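Local coordinates for V-type ATP synthase alpha chain (Nanoarchaeum equitans Kin4-M, PDB 5BN3), which belongs to the alpha/beta family of rotary ATPase subunits and holds ADP at a P-loop, at residues P73-N78 and E306-Q311; R143-P148 and K186-K191; D130-V135 and K174-Y179; S297-A302 and Y357-R362. All blocks are in the same frame, centred on the assembly; numbering follows the deposited sequence.

How the contacts relate
Contacts 1, 3 and 4 are buried, whereas contact 2 is only partly so and includes a water. Contacts 1 and 4 share helix 293-309 of the nucleotide-binding domain. Contacts 2 and 3 share a sheet of the barrel-sandwich domain, in which strands 131-137 and 140-145 are neighbours. Contact 2 links the two regions, since both its segments touch segment 306-311. The chemistry changes with place: contacts 1 and 3 are aliphatic or aromatic packing, while contacts 2 and 4 each turn on one buried arginine that is salt-bridged to an acid of segment 306-311.

Contact 1: residues P73-N78 and E306-Q311; sequences PGLLAN and EYFRDQ
In the loop that feeds strand 79-80, which pairs parallel with strand 280-285 in the mixed sheet of the nucleotide-binding domain, Leu-75 and Leu-76 pack against Phe-308 on helix 293-309. Leu-76 CD2 comes within 4.0 Å of Phe-308 CZ, and Leu-75 CD1 lies 4.3 Å from Phe-308 CE2, so both leucines address the far part of the ring, each obliquely. Phe-308 keeps its CG anti to its own carbonyl carbon (chi1 -78°), which sends the ring out from the helix toward the loop. Tyr-307 CD2 sits above one ring face, offset toward the rim, Ile-244 and Ile-281 also touch the ring, and the His-142 ring meets it at about 55°.

The loop owes its shape to a type II beta turn from Leu-75 to Asn-78, with Ala-77 in the left-handed conformation at its third position. At the backbone angles of Gly-74 a side chain would collide with the carbonyl oxygen before it, which suits glycine to the position. Asn-78 ND2 reaches back to Gly-74 O at 3.0 Å, approaching from above the carbonyl plane. On the helix, Arg-309 NE and NH2 both grip Asp-310 OD1, NH2 at 3.0 Å. The atoms that touch are all carbon, so the join rests on non-directional dispersion and the exclusion of water, while the charges of the helix segment find partners of their own.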
loop_
_atom_site.group_PDB
_atom_site.type_symbol
_atom_site.label_atom_id
_atom_site.label_comp_id
_atom_site.label_asym_id
_atom_site.label_seq_id
_atom_site.Cartn_x
_atom_site.Cartn_y
_atom_site.Cartn_z
ATOM N N PRO A 73 -49.186 16.978 -6.989
ATOM C CA PRO A 73 -48.928 18.117 -7.876
ATOM C C PRO A 73 -48.116 19.197 -7.167
ATOM O O PRO A 73 -48.403 19.515 -6.010
ATOM C CB PRO A 73 -50.334 18.643 -8.186
ATOM C CG PRO A 73 -51.224 17.457 -8.007
ATOM C CD PRO A 73 -50.625 16.692 -6.862
ATOM N N GLY A 74 -47.112 19.743 -7.850
ATOM C CA GLY A 74 -46.259 20.760 -7.261
ATOM C C GLY A 74 -44.777 20.422 -7.280
ATOM O O GLY A 74 -43.943 21.260 -6.934
ATOM N N LEU A 75 -44.449 19.199 -7.687
ATOM C CA LEU A 75 -43.059 18.749 -7.741
ATOM C C LEU A 75 -42.401 19.124 -9.066
ATOM O O LEU A 75 -41.245 19.550 -9.099
ATOM C CB LEU A 75 -42.982 17.232 -7.545
ATOM C CG LEU A 75 -43.399 16.674 -6.183
ATOM C CD1 LEU A 75 -43.422 15.154 -6.210
ATOM C CD2 LEU A 75 -42.456 17.163 -5.104
ATOM N N LEU A 76 -43.147 18.966 -10.156
ATOM C CA LEU A 76 -42.611 19.171 -11.504
ATOM C C LEU A 76 -42.127 20.600 -11.746
ATOM O O LEU A 76 -42.748 21.564 -11.286
ATOM C CB LEU A 76 -43.647 18.774 -12.562
ATOM C CG LEU A 76 -44.052 17.299 -12.567
ATOM C CD1 LEU A 76 -45.072 17.001 -13.657
ATOM C CD2 LEU A 76 -42.823 16.438 -12.753
ATOM N N ALA A 77 -41.007 20.714 -12.461
ATOM C CA ALA A 77 -40.397 21.997 -12.821
ATOM C C ALA A 77 -39.882 22.803 -11.633
ATOM O O ALA A 77 -39.585 23.990 -11.770
ATOM C CB ALA A 77 -41.355 22.840 -13.670
ATOM N N ASN A 78 -39.762 22.157 -10.478
ATOM C CA ASN A 78 -39.279 22.837 -9.278
ATOM C C ASN A 78 -37.998 22.225 -8.718
ATOM O O ASN A 78 -37.657 21.081 -9.025
ATOM C CB ASN A 78 -40.372 22.872 -8.206
ATOM C CG ASN A 78 -41.434 23.912 -8.496
ATOM O OD1 ASN A 78 -41.126 25.086 -8.706
ATOM N ND2 ASN A 78 -42.692 23.486 -8.523
ATOM N N GLU A 306 -40.381 6.352 -7.837
ATOM C CA GLU A 306 -41.320 5.250 -7.683
ATOM C C GLU A 306 -42.754 5.751 -7.789
ATOM O O GLU A 306 -43.617 5.065 -8.332
ATOM C CB GLU A 306 -41.122 4.568 -6.327
ATOM C CG GLU A 306 -39.845 3.758 -6.191
ATOM C CD GLU A 306 -39.693 3.172 -4.801
ATOM O OE1 GLU A 306 -40.100 3.844 -3.827
ATOM O OE2 GLU A 306 -39.176 2.042 -4.679
ATOM N N TYR A 307 -42.997 6.945 -7.255
ATOM C CA TYR A 307 -44.329 7.546 -7.254
ATOM C C TYR A 307 -44.861 7.761 -8.666
ATOM O O TYR A 307 -46.009 7.432 -8.964
ATOM C CB TYR A 307 -44.311 8.867 -6.476
ATOM C CG TYR A 307 -45.573 9.693 -6.601
ATOM C CD1 TYR A 307 -46.774 9.251 -6.065
ATOM C CD2 TYR A 307 -45.556 10.926 -7.238
ATOM C CE1 TYR A 307 -47.928 10.011 -6.172
ATOM C CE2 TYR A 307 -46.703 11.690 -7.351
ATOM C CZ TYR A 307 -47.883 11.227 -6.815
ATOM O OH TYR A 307 -49.024 11.986 -6.926
ATOM N N PHE A 308 -44.026 8.312 -9.538
ATOM C CA PHE A 308 -44.442 8.533 -10.918
ATOM C C PHE A 308 -44.469 7.222 -11.699
ATOM O O PHE A 308 -45.256 7.064 -12.633
ATOM C CB PHE A 308 -43.548 9.574 -11.593
ATOM C CG PHE A 308 -43.881 10.990 -11.216
ATOM C CD1 PHE A 308 -44.945 11.647 -11.818
ATOM C CD2 PHE A 308 -43.137 11.666 -10.260
ATOM C CE1 PHE A 308 -45.261 12.952 -11.476
ATOM C CE2 PHE A 308 -43.444 12.971 -9.914
ATOM C CZ PHE A 308 -44.510 13.615 -10.522
ATOM N N ARG A 309 -43.615 6.281 -11.306
ATOM C CA ARG A 309 -43.656 4.929 -11.856
ATOM C C ARG A 309 -45.006 4.278 -11.561
ATOM O O ARG A 309 -45.582 3.600 -12.413
ATOM C CB ARG A 309 -42.531 4.081 -11.259
ATOM C CG ARG A 309 -42.550 2.619 -11.689
ATOM C CD ARG A 309 -41.850 1.746 -10.666
ATOM N NE ARG A 309 -42.569 1.734 -9.393
ATOM C CZ ARG A 309 -42.116 1.168 -8.279
ATOM N NH1 ARG A 309 -40.934 0.566 -8.269
ATOM N NH2 ARG A 309 -42.842 1.213 -7.171
ATOM N N ASP A 310 -45.511 4.500 -10.352
ATOM C CA ASP A 310 -46.779 3.914 -9.924
ATOM C C ASP A 310 -47.980 4.463 -10.698
ATOM O O ASP A 310 -49.055 3.863 -10.694
ATOM C CB ASP A 310 -46.975 4.126 -8.419
ATOM C CG ASP A 310 -45.987 3.338 -7.581
ATOM O OD1 ASP A 310 -45.411 2.352 -8.091
ATOM O OD2 ASP A 310 -45.798 3.699 -6.400
ATOM N N GLN A 311 -47.797 5.601 -11.361
ATOM C CA GLN A 311 -48.850 6.179 -12.190
ATOM C C GLN A 311 -48.854 5.546 -13.576
ATOM O O GLN A 311 -49.689 5.880 -14.416
ATOM C CB GLN A 311 -48.671 7.698 -12.313
ATOM C CG GLN A 311 -48.751 8.455 -10.994
ATOM C CD GLN A 311 -48.469 9.938 -11.150
ATOM O OE1 GLN A 311 -48.721 10.525 -12.205
ATOM N NE2 GLN A 311 -47.935 10.549 -10.099
#

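Contact 2: residues R143-P148 and K186-K191; sequences RIIVPP and KPRPYK
Ile-145 and Arg-188 approach each other from opposite directions, one from strand 140-145 at the edge of a barrel-sandwich sheet, the other from the connection that runs from strand 180-183 to strand 192-193. They meet at Ile-145 CD1 and Arg-188 NH2, 3.8 Å apart and oblique to the guanidinium plane. Ile-145 places CG1 between its backbone N and carbonyl carbon (chi1 50°) and then runs out extended, which carries CD1 to the arginine. The Arg-188 chain bends at chi3 (58°), turning its guanidinium away from the line of the chain.

The two prolines are set differently: Pro-148 and Pro-189 cross at about a right angle, with Pro-148 CB 3.8 Å from Pro-189 CG. Rigid, compact apolar rings suit this place, since both lie in non-strand parts of the chain, Pro-148 shortly past the end of strand 140-145, and Trp-182 touches both.

Arginine suits the junction because its planar head can serve several partners at once. Its NE forms a salt bridge with Asp-310 OD2, its NH1 bonds to His-180, and Trp-182 makes a cation-pi contact with it. The polar link to residues 143-148 is indirect: a water accepts from Arg-188 NH2 at 2.8 Å and donates to Val-146 O, also at 2.8 Å.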
loop_
_atom_site.group_PDB
_atom_site.type_symbol
_atom_site.label_atom_id
_atom_site.label_comp_id
_atom_site.label_asym_id
_atom_site.label_seq_id
_atom_site.Cartn_x
_atom_site.Cartn_y
_atom_site.Cartn_z
ATOM N N ARG A 143 -51.391 11.752 -12.575
ATOM C CA ARG A 143 -52.409 10.812 -12.136
ATOM C C ARG A 143 -52.456 10.720 -10.618
ATOM O O ARG A 143 -51.478 10.341 -9.971
ATOM C CB ARG A 143 -52.174 9.443 -12.780
ATOM C CG ARG A 143 -52.418 9.467 -14.286
ATOM C CD ARG A 143 -51.759 8.311 -15.010
ATOM N NE ARG A 143 -51.874 8.460 -16.461
ATOM C CZ ARG A 143 -51.218 7.721 -17.351
ATOM N NH1 ARG A 143 -50.388 6.771 -16.948
ATOM N NH2 ARG A 143 -51.388 7.938 -18.646
ATOM N N ILE A 144 -53.600 11.095 -10.054
ATOM C CA ILE A 144 -53.781 11.057 -8.610
ATOM C C ILE A 144 -54.054 9.623 -8.179
ATOM O O ILE A 144 -55.163 9.113 -8.345
ATOM C CB ILE A 144 -54.928 11.981 -8.158
ATOM C CG1 ILE A 144 -54.760 13.370 -8.782
ATOM C CG2 ILE A 144 -54.978 12.073 -6.637
ATOM C CD1 ILE A 144 -53.430 14.042 -8.456
ATOM N N ILE A 145 -53.028 8.967 -7.648
ATOM C CA ILE A 145 -53.161 7.599 -7.174
ATOM C C ILE A 145 -53.352 7.593 -5.663
ATOM O O ILE A 145 -52.598 8.233 -4.929
ATOM C CB ILE A 145 -51.947 6.730 -7.575
ATOM C CG1 ILE A 145 -50.636 7.422 -7.197
ATOM C CG2 ILE A 145 -51.969 6.447 -9.073
ATOM C CD1 ILE A 145 -49.408 6.564 -7.438
ATOM N N VAL A 146 -54.380 6.885 -5.209
ATOM C CA VAL A 146 -54.662 6.784 -3.785
ATOM C C VAL A 146 -53.553 5.988 -3.111
ATOM O O VAL A 146 -52.937 5.129 -3.748
ATOM C CB VAL A 146 -56.038 6.130 -3.531
ATOM C CG1 VAL A 146 -57.139 6.951 -4.174
ATOM C CG2 VAL A 146 -56.067 4.714 -4.067
ATOM N N PRO A 147 -53.273 6.286 -1.830
ATOM C CA PRO A 147 -52.205 5.582 -1.110
ATOM C C PRO A 147 -52.408 4.071 -1.136
ATOM O O PRO A 147 -53.553 3.619 -1.189
ATOM C CB PRO A 147 -52.353 6.099 0.322
ATOM C CG PRO A 147 -52.976 7.444 0.173
ATOM C CD PRO A 147 -53.905 7.331 -1.002
ATOM N N PRO A 148 -51.308 3.299 -1.112
ATOM C CA PRO A 148 -51.384 1.833 -1.151
ATOM C C PRO A 148 -52.263 1.231 -0.052
ATOM O O PRO A 148 -52.793 0.135 -0.241
ATOM C CB PRO A 148 -49.926 1.407 -0.947
ATOM C CG PRO A 148 -49.133 2.529 -1.521
ATOM C CD PRO A 148 -49.917 3.781 -1.203
ATOM N N LYS A 186 -38.626 3.631 2.697
ATOM C CA LYS A 186 -39.477 2.477 2.433
ATOM C C LYS A 186 -39.834 2.407 0.956
ATOM O O LYS A 186 -40.459 3.326 0.422
ATOM C CB LYS A 186 -40.752 2.572 3.272
ATOM C CG LYS A 186 -41.691 1.387 3.151
ATOM C CD LYS A 186 -42.873 1.564 4.095
ATOM C CE LYS A 186 -43.871 0.427 3.970
ATOM N NZ LYS A 186 -45.051 0.634 4.857
ATOM N N PRO A 187 -39.427 1.319 0.287
ATOM C CA PRO A 187 -39.723 1.131 -1.139
ATOM C C PRO A 187 -41.226 1.062 -1.383
ATOM O O PRO A 187 -41.932 0.406 -0.616
ATOM C CB PRO A 187 -39.090 -0.230 -1.451
ATOM C CG PRO A 187 -38.039 -0.414 -0.403
ATOM C CD PRO A 187 -38.592 0.233 0.831
ATOM N N ARG A 188 -41.709 1.732 -2.425
ATOM C CA ARG A 188 -43.137 1.718 -2.731
ATOM C C ARG A 188 -43.548 0.407 -3.394
ATOM O O ARG A 188 -42.899 -0.051 -4.337
ATOM C CB ARG A 188 -43.520 2.924 -3.599
ATOM C CG ARG A 188 -43.439 4.252 -2.851
ATOM C CD ARG A 188 -43.760 5.445 -3.744
ATOM N NE ARG A 188 -45.086 5.352 -4.355
ATOM C CZ ARG A 188 -46.217 5.717 -3.759
ATOM N NH1 ARG A 188 -46.198 6.196 -2.523
ATOM N NH2 ARG A 188 -47.371 5.598 -4.400
ATOM N N PRO A 189 -44.638 -0.198 -2.898
ATOM C CA PRO A 189 -45.102 -1.512 -3.357
ATOM C C PRO A 189 -45.603 -1.501 -4.795
ATOM O O PRO A 189 -46.005 -0.458 -5.315
ATOM C CB PRO A 189 -46.269 -1.819 -2.411
ATOM C CG PRO A 189 -46.768 -0.476 -1.989
ATOM C CD PRO A 189 -45.534 0.378 -1.880
ATOM N N TYR A 190 -45.561 -2.672 -5.422
ATOM C CA TYR A 190 -46.079 -2.878 -6.768
ATOM C C TYR A 190 -46.554 -4.319 -6.846
ATOM O O TYR A 190 -46.431 -5.060 -5.869
ATOM C CB TYR A 190 -44.994 -2.604 -7.816
ATOM C CG TYR A 190 -43.701 -3.344 -7.572
ATOM C CD1 TYR A 190 -42.696 -2.782 -6.801
ATOM C CD2 TYR A 190 -43.481 -4.599 -8.121
ATOM C CE1 TYR A 190 -41.515 -3.447 -6.575
ATOM C CE2 TYR A 190 -42.301 -5.272 -7.902
ATOM C CZ TYR A 190 -41.322 -4.692 -7.128
ATOM O OH TYR A 190 -40.143 -5.359 -6.905
ATOM N N LYS A 191 -47.087 -4.731 -7.992
ATOM C CA LYS A 191 -47.608 -6.092 -8.113
ATOM C C LYS A 191 -46.543 -7.122 -8.477
ATOM O O LYS A 191 -46.386 -8.123 -7.780
ATOM C CB LYS A 191 -48.794 -6.151 -9.081
ATOM C CG LYS A 191 -50.082 -5.607 -8.483
ATOM C CD LYS A 191 -51.292 -5.972 -9.327
ATOM C CE LYS A 191 -52.581 -5.705 -8.567
ATOM N NZ LYS A 191 -53.783 -6.106 -9.348
HETATM O O HOH W 1 -50.170 5.168 -4.208
#

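Contact 3: residues D130-V135 and K174-Y179; sequences DIIGTV and KPIKLY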
loop_
_atom_site.group_PDB
_atom_site.type_symbol
_atom_site.label_atom_id
_atom_site.label_comp_id
_atom_site.label_asym_id
_atom_site.label_seq_id
_atom_site.Cartn_x
_atom_site.Cartn_y
_atom_site.Cartn_z
ATOM N N ASP A 130 -54.952 2.869 -6.936
ATOM C CA ASP A 130 -55.872 3.176 -8.029
ATOM C C ASP A 130 -55.820 4.651 -8.429
ATOM O O ASP A 130 -55.622 5.526 -7.584
ATOM C CB ASP A 130 -57.310 2.801 -7.657
ATOM C CG ASP A 130 -57.570 1.309 -7.736
ATOM O OD1 ASP A 130 -56.793 0.596 -8.406
ATOM O OD2 ASP A 130 -58.565 0.851 -7.135
ATOM N N ILE A 131 -56.001 4.918 -9.719
ATOM C CA ILE A 131 -56.091 6.286 -10.213
ATOM C C ILE A 131 -57.501 6.828 -9.977
ATOM O O ILE A 131 -58.460 6.377 -10.604
ATOM C CB ILE A 131 -55.756 6.360 -11.718
ATOM C CG1 ILE A 131 -54.332 5.856 -11.971
ATOM C CG2 ILE A 131 -55.910 7.780 -12.231
ATOM C CD1 ILE A 131 -53.967 5.765 -13.438
ATOM N N ILE A 132 -57.622 7.790 -9.067
ATOM C CA ILE A 132 -58.922 8.350 -8.709
ATOM C C ILE A 132 -59.284 9.528 -9.614
ATOM O O ILE A 132 -60.452 9.909 -9.718
ATOM C CB ILE A 132 -58.966 8.759 -7.216
ATOM C CG1 ILE A 132 -60.409 8.936 -6.738
ATOM C CG2 ILE A 132 -58.140 10.016 -6.965
ATOM C CD1 ILE A 132 -60.533 9.136 -5.250
ATOM N N GLY A 133 -58.275 10.089 -10.277
ATOM C CA GLY A 133 -58.479 11.200 -11.193
ATOM C C GLY A 133 -57.174 11.752 -11.736
ATOM O O GLY A 133 -56.103 11.222 -11.440
ATOM N N THR A 134 -57.256 12.816 -12.532
ATOM C CA THR A 134 -56.061 13.427 -13.112
ATOM C C THR A 134 -55.990 14.932 -12.868
ATOM O O THR A 134 -57.013 15.597 -12.702
ATOM C CB THR A 134 -55.948 13.160 -14.632
ATOM O OG1 THR A 134 -57.109 13.667 -15.300
ATOM C CG2 THR A 134 -55.814 11.673 -14.912
ATOM N N VAL A 135 -54.768 15.456 -12.848
ATOM C CA VAL A 135 -54.530 16.891 -12.741
ATOM C C VAL A 135 -53.556 17.321 -13.831
ATOM O O VAL A 135 -52.482 16.737 -13.973
ATOM C CB VAL A 135 -53.935 17.258 -11.367
ATOM C CG1 VAL A 135 -53.463 18.700 -11.356
ATOM C CG2 VAL A 135 -54.954 17.036 -10.267
ATOM N N LYS A 174 -62.826 8.309 5.234
ATOM C CA LYS A 174 -61.488 8.898 5.238
ATOM C C LYS A 174 -61.283 9.856 4.069
ATOM O O LYS A 174 -61.501 9.493 2.912
ATOM C CB LYS A 174 -60.410 7.808 5.221
ATOM C CG LYS A 174 -59.025 8.299 5.636
ATOM C CD LYS A 174 -58.052 8.327 4.465
ATOM C CE LYS A 174 -56.745 9.009 4.846
ATOM N NZ LYS A 174 -56.093 8.389 6.033
ATOM N N PRO A 175 -60.863 11.091 4.376
ATOM C CA PRO A 175 -60.603 12.122 3.365
ATOM C C PRO A 175 -59.418 11.782 2.461
ATOM O O PRO A 175 -58.374 11.344 2.949
ATOM C CB PRO A 175 -60.268 13.358 4.209
ATOM C CG PRO A 175 -60.885 13.086 5.551
ATOM C CD PRO A 175 -60.735 11.613 5.747
ATOM N N ILE A 176 -59.587 11.987 1.157
ATOM C CA ILE A 176 -58.511 11.787 0.193
ATOM C C ILE A 176 -58.053 13.146 -0.330
ATOM O O ILE A 176 -58.880 13.992 -0.671
ATOM C CB ILE A 176 -58.971 10.907 -0.992
ATOM C CG1 ILE A 176 -59.460 9.544 -0.493
ATOM C CG2 ILE A 176 -57.854 10.741 -2.019
ATOM C CD1 ILE A 176 -58.435 8.777 0.318
ATOM N N LYS A 177 -56.742 13.364 -0.381
ATOM C CA LYS A 177 -56.197 14.608 -0.916
ATOM C C LYS A 177 -55.598 14.401 -2.300
ATOM O O LYS A 177 -55.620 13.291 -2.831
ATOM C CB LYS A 177 -55.133 15.188 0.023
ATOM C CG LYS A 177 -55.679 16.068 1.134
ATOM C CD LYS A 177 -56.413 15.266 2.196
ATOM C CE LYS A 177 -56.999 16.182 3.263
ATOM N NZ LYS A 177 -55.980 17.094 3.856
ATOM N N LEU A 178 -55.073 15.477 -2.878
ATOM C CA LEU A 178 -54.352 15.400 -4.144
ATOM C C LEU A 178 -52.938 14.880 -3.905
ATOM O O LEU A 178 -52.209 14.574 -4.851
ATOM C CB LEU A 178 -54.301 16.772 -4.820
ATOM C CG LEU A 178 -55.599 17.280 -5.452
ATOM C CD1 LEU A 178 -55.449 18.711 -5.936
ATOM C CD2 LEU A 178 -55.998 16.383 -6.603
ATOM N N TYR A 179 -52.564 14.779 -2.632
ATOM C CA TYR A 179 -51.236 14.308 -2.252
ATOM C C TYR A 179 -51.304 13.332 -1.084
ATOM O O TYR A 179 -52.286 13.309 -0.339
ATOM C CB TYR A 179 -50.348 15.489 -1.857
ATOM C CG TYR A 179 -50.545 15.966 -0.431
ATOM C CD1 TYR A 179 -51.586 16.822 -0.101
ATOM C CD2 TYR A 179 -49.678 15.571 0.579
ATOM C CE1 TYR A 179 -51.762 17.263 1.194
ATOM C CE2 TYR A 179 -49.849 16.005 1.874
ATOM C CZ TYR A 179 -50.891 16.850 2.176
ATOM O OH TYR A 179 -51.060 17.287 3.467
#
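Val-135 and Leu-178 make the closer of two aliphatic contacts, with Val-135 CG2 3.9 Å from Leu-178 CD2. Their side chains cross at about a right angle, one methyl of each doing the touching. Val-135 has CG1 anti to its backbone N (chi1 170°), which leaves CG2 to face the leucine. The second pair is looser: Ile-132 CD1 lies 4.5 Å from Ile-176 CG2. Beta-branched residues suit the strand positions, where they are compatible with an extended backbone and turn broad apolar surfaces inward, while the longer, singly branched leucine reaches across from beyond the strand.

The layers brought together here belong to the barrel-sandwich domain. Strand 131-137 lies inside one antiparallel sheet, between strands 140-145 and 114-118, and strand 174-176 is the outermost strand, within this chain, of another. The touching parts run in nearly the same direction, 24° apart, and two pairs of side chains bridge the layers along them. Phe-116, Ile-144 and Ala-169 add to the core around Ile-132.

Polar contacts bind each segment within its own surroundings. Ile-132 N donates to Ile-144 O, and Ile-144 N to Gly-133 O, joining neighbouring strands of the first sheet. The long aliphatic chain of Lys-177 carries its NZ to the backbone oxygen of Glu-165.

Contact 4: residues S297-A302 and Y357-R362; sequences SIYLGA and YERSGR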
loop_
_atom_site.group_PDB
_atom_site.type_symbol
_atom_site.label_atom_id
_atom_site.label_comp_id
_atom_site.label_asym_id
_atom_site.label_seq_id
_atom_site.Cartn_x
_atom_site.Cartn_y
_atom_site.Cartn_z
ATOM N N SER A 297 -31.384 12.946 0.226
ATOM C CA SER A 297 -31.639 13.304 -1.170
ATOM C C SER A 297 -31.726 12.081 -2.087
ATOM O O SER A 297 -32.492 12.073 -3.053
ATOM C CB SER A 297 -30.562 14.260 -1.682
ATOM O OG SER A 297 -29.324 13.590 -1.841
ATOM N N ILE A 298 -30.935 11.056 -1.783
ATOM C CA ILE A 298 -30.929 9.818 -2.562
ATOM C C ILE A 298 -32.239 9.038 -2.403
ATOM O O ILE A 298 -32.855 8.626 -3.389
ATOM C CB ILE A 298 -29.746 8.916 -2.151
ATOM C CG1 ILE A 298 -28.417 9.512 -2.636
ATOM C CG2 ILE A 298 -29.922 7.515 -2.701
ATOM C CD1 ILE A 298 -28.271 9.545 -4.151
ATOM N N TYR A 299 -32.658 8.831 -1.158
ATOM C CA TYR A 299 -33.908 8.127 -0.882
ATOM C C TYR A 299 -35.114 8.938 -1.346
ATOM O O TYR A 299 -36.114 8.376 -1.796
ATOM C CB TYR A 299 -34.021 7.806 0.613
ATOM C CG TYR A 299 -33.060 6.732 1.077
ATOM C CD1 TYR A 299 -31.744 7.041 1.386
ATOM C CD2 TYR A 299 -33.469 5.413 1.206
ATOM C CE1 TYR A 299 -30.861 6.069 1.808
ATOM C CE2 TYR A 299 -32.590 4.433 1.629
ATOM C CZ TYR A 299 -31.287 4.768 1.927
ATOM O OH TYR A 299 -30.407 3.799 2.348
ATOM N N LEU A 300 -35.008 10.258 -1.232
ATOM C CA LEU A 300 -36.077 11.163 -1.641
ATOM C C LEU A 300 -36.346 11.060 -3.138
ATOM O O LEU A 300 -37.494 10.920 -3.564
ATOM C CB LEU A 300 -35.697 12.606 -1.306
ATOM C CG LEU A 300 -36.797 13.644 -1.521
ATOM C CD1 LEU A 300 -37.582 13.796 -0.239
ATOM C CD2 LEU A 300 -36.237 14.983 -1.980
ATOM N N GLY A 301 -35.281 11.137 -3.931
ATOM C CA GLY A 301 -35.403 11.084 -5.377
ATOM C C GLY A 301 -35.889 9.739 -5.870
ATOM O O GLY A 301 -36.638 9.657 -6.844
ATOM N N ALA A 302 -35.455 8.680 -5.197
ATOM C CA ALA A 302 -35.905 7.337 -5.530
ATOM C C ALA A 302 -37.397 7.187 -5.255
ATOM O O ALA A 302 -38.129 6.605 -6.057
ATOM C CB ALA A 302 -35.115 6.309 -4.743
ATOM N N TYR A 357 -30.264 1.107 -5.645
ATOM C CA TYR A 357 -30.350 0.521 -6.984
ATOM C C TYR A 357 -31.431 -0.549 -7.154
ATOM O O TYR A 357 -31.951 -0.734 -8.253
ATOM C CB TYR A 357 -28.985 -0.025 -7.419
ATOM C CG TYR A 357 -27.971 1.057 -7.707
ATOM C CD1 TYR A 357 -28.056 1.821 -8.861
ATOM C CD2 TYR A 357 -26.928 1.311 -6.830
ATOM C CE1 TYR A 357 -27.134 2.809 -9.131
ATOM C CE2 TYR A 357 -25.999 2.297 -7.093
ATOM C CZ TYR A 357 -26.109 3.042 -8.246
ATOM O OH TYR A 357 -25.190 4.025 -8.515
ATOM N N GLU A 358 -31.774 -1.250 -6.077
ATOM C CA GLU A 358 -32.802 -2.287 -6.155
ATOM C C GLU A 358 -34.204 -1.701 -6.335
ATOM O O GLU A 358 -35.166 -2.439 -6.546
ATOM C CB GLU A 358 -32.751 -3.193 -4.932
ATOM N N ARG A 359 -34.313 -0.379 -6.252
ATOM C CA ARG A 359 -35.587 0.300 -6.480
ATOM C C ARG A 359 -35.866 0.476 -7.967
ATOM O O ARG A 359 -36.996 0.745 -8.362
ATOM C CB ARG A 359 -35.597 1.670 -5.802
ATOM C CG ARG A 359 -35.573 1.642 -4.282
ATOM C CD ARG A 359 -36.255 2.886 -3.745
ATOM N NE ARG A 359 -36.021 3.101 -2.321
ATOM C CZ ARG A 359 -36.741 3.925 -1.566
ATOM N NH1 ARG A 359 -37.755 4.595 -2.093
ATOM N NH2 ARG A 359 -36.456 4.062 -0.281
ATOM N N SER A 360 -34.833 0.335 -8.790
ATOM C CA SER A 360 -35.006 0.438 -10.233
ATOM C C SER A 360 -35.777 -0.774 -10.727
ATOM O O SER A 360 -35.938 -1.755 -9.998
ATOM C CB SER A 360 -33.654 0.509 -10.940
ATOM O OG SER A 360 -32.971 -0.728 -10.851
ATOM N N GLY A 361 -36.267 -0.708 -11.958
ATOM C CA GLY A 361 -36.964 -1.841 -12.536
ATOM C C GLY A 361 -38.240 -1.460 -13.248
ATOM O O GLY A 361 -38.821 -0.405 -12.988
ATOM N N ARG A 362 -38.666 -2.325 -14.161
ATOM C CA ARG A 362 -39.945 -2.181 -14.836
ATOM C C ARG A 362 -40.954 -3.070 -14.115
ATOM O O ARG A 362 -40.669 -4.237 -13.835
ATOM C CB ARG A 362 -39.799 -2.604 -16.299
ATOM C CG ARG A 362 -41.061 -2.485 -17.128
ATOM C CD ARG A 362 -40.744 -2.660 -18.603
ATOM N NE ARG A 362 -41.292 -3.897 -19.153
ATOM C CZ ARG A 362 -42.508 -4.004 -19.675
ATOM N NH1 ARG A 362 -43.312 -2.950 -19.710
ATOM N NH2 ARG A 362 -42.923 -5.166 -20.156
#
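The Tyr-299 ring meets Arg-359 at its edge: NH2 of the arginine lies near the ring plane, 3.6 Å from Tyr-299 CD2, with the two flat groups turned 76° apart. Tyr-299 CD2 and Ala-302 C approach the guanidinium obliquely. This is therefore not a stack; the cation-pi partner of the tyrosine is Arg-185. Tyrosine suits the place because its hydroxyl also bonds to Glu-355.

Arg-359 stays extended from CG to NE and passes alongside the helix, where Ala-302 CB lies 3.7 Å from its CD. Alanine's single methyl lets the arginine chain lie this close. The charged end is well provided for: NH1 forms a salt bridge with Glu-306 and also bonds to Thr-303, while NH2 donates to Ile-184 O.

Arg-359 itself sits in a type I beta turn from Tyr-357 to Ser-360. Ser-360 OG donates to Tyr-357 O at 2.8 Å, nearly along the C=O axis (170°), and Ser-360 N bonds to the same oxygen at 3.1 Å. The turn leads from helix 349-357 into strand 361-364, which pairs antiparallel with strand 370-379, so the arginine ties a helix-to-strand connection to helix 293-309 within the alpha/beta nucleotide-binding domain of the P-loop NTPase class.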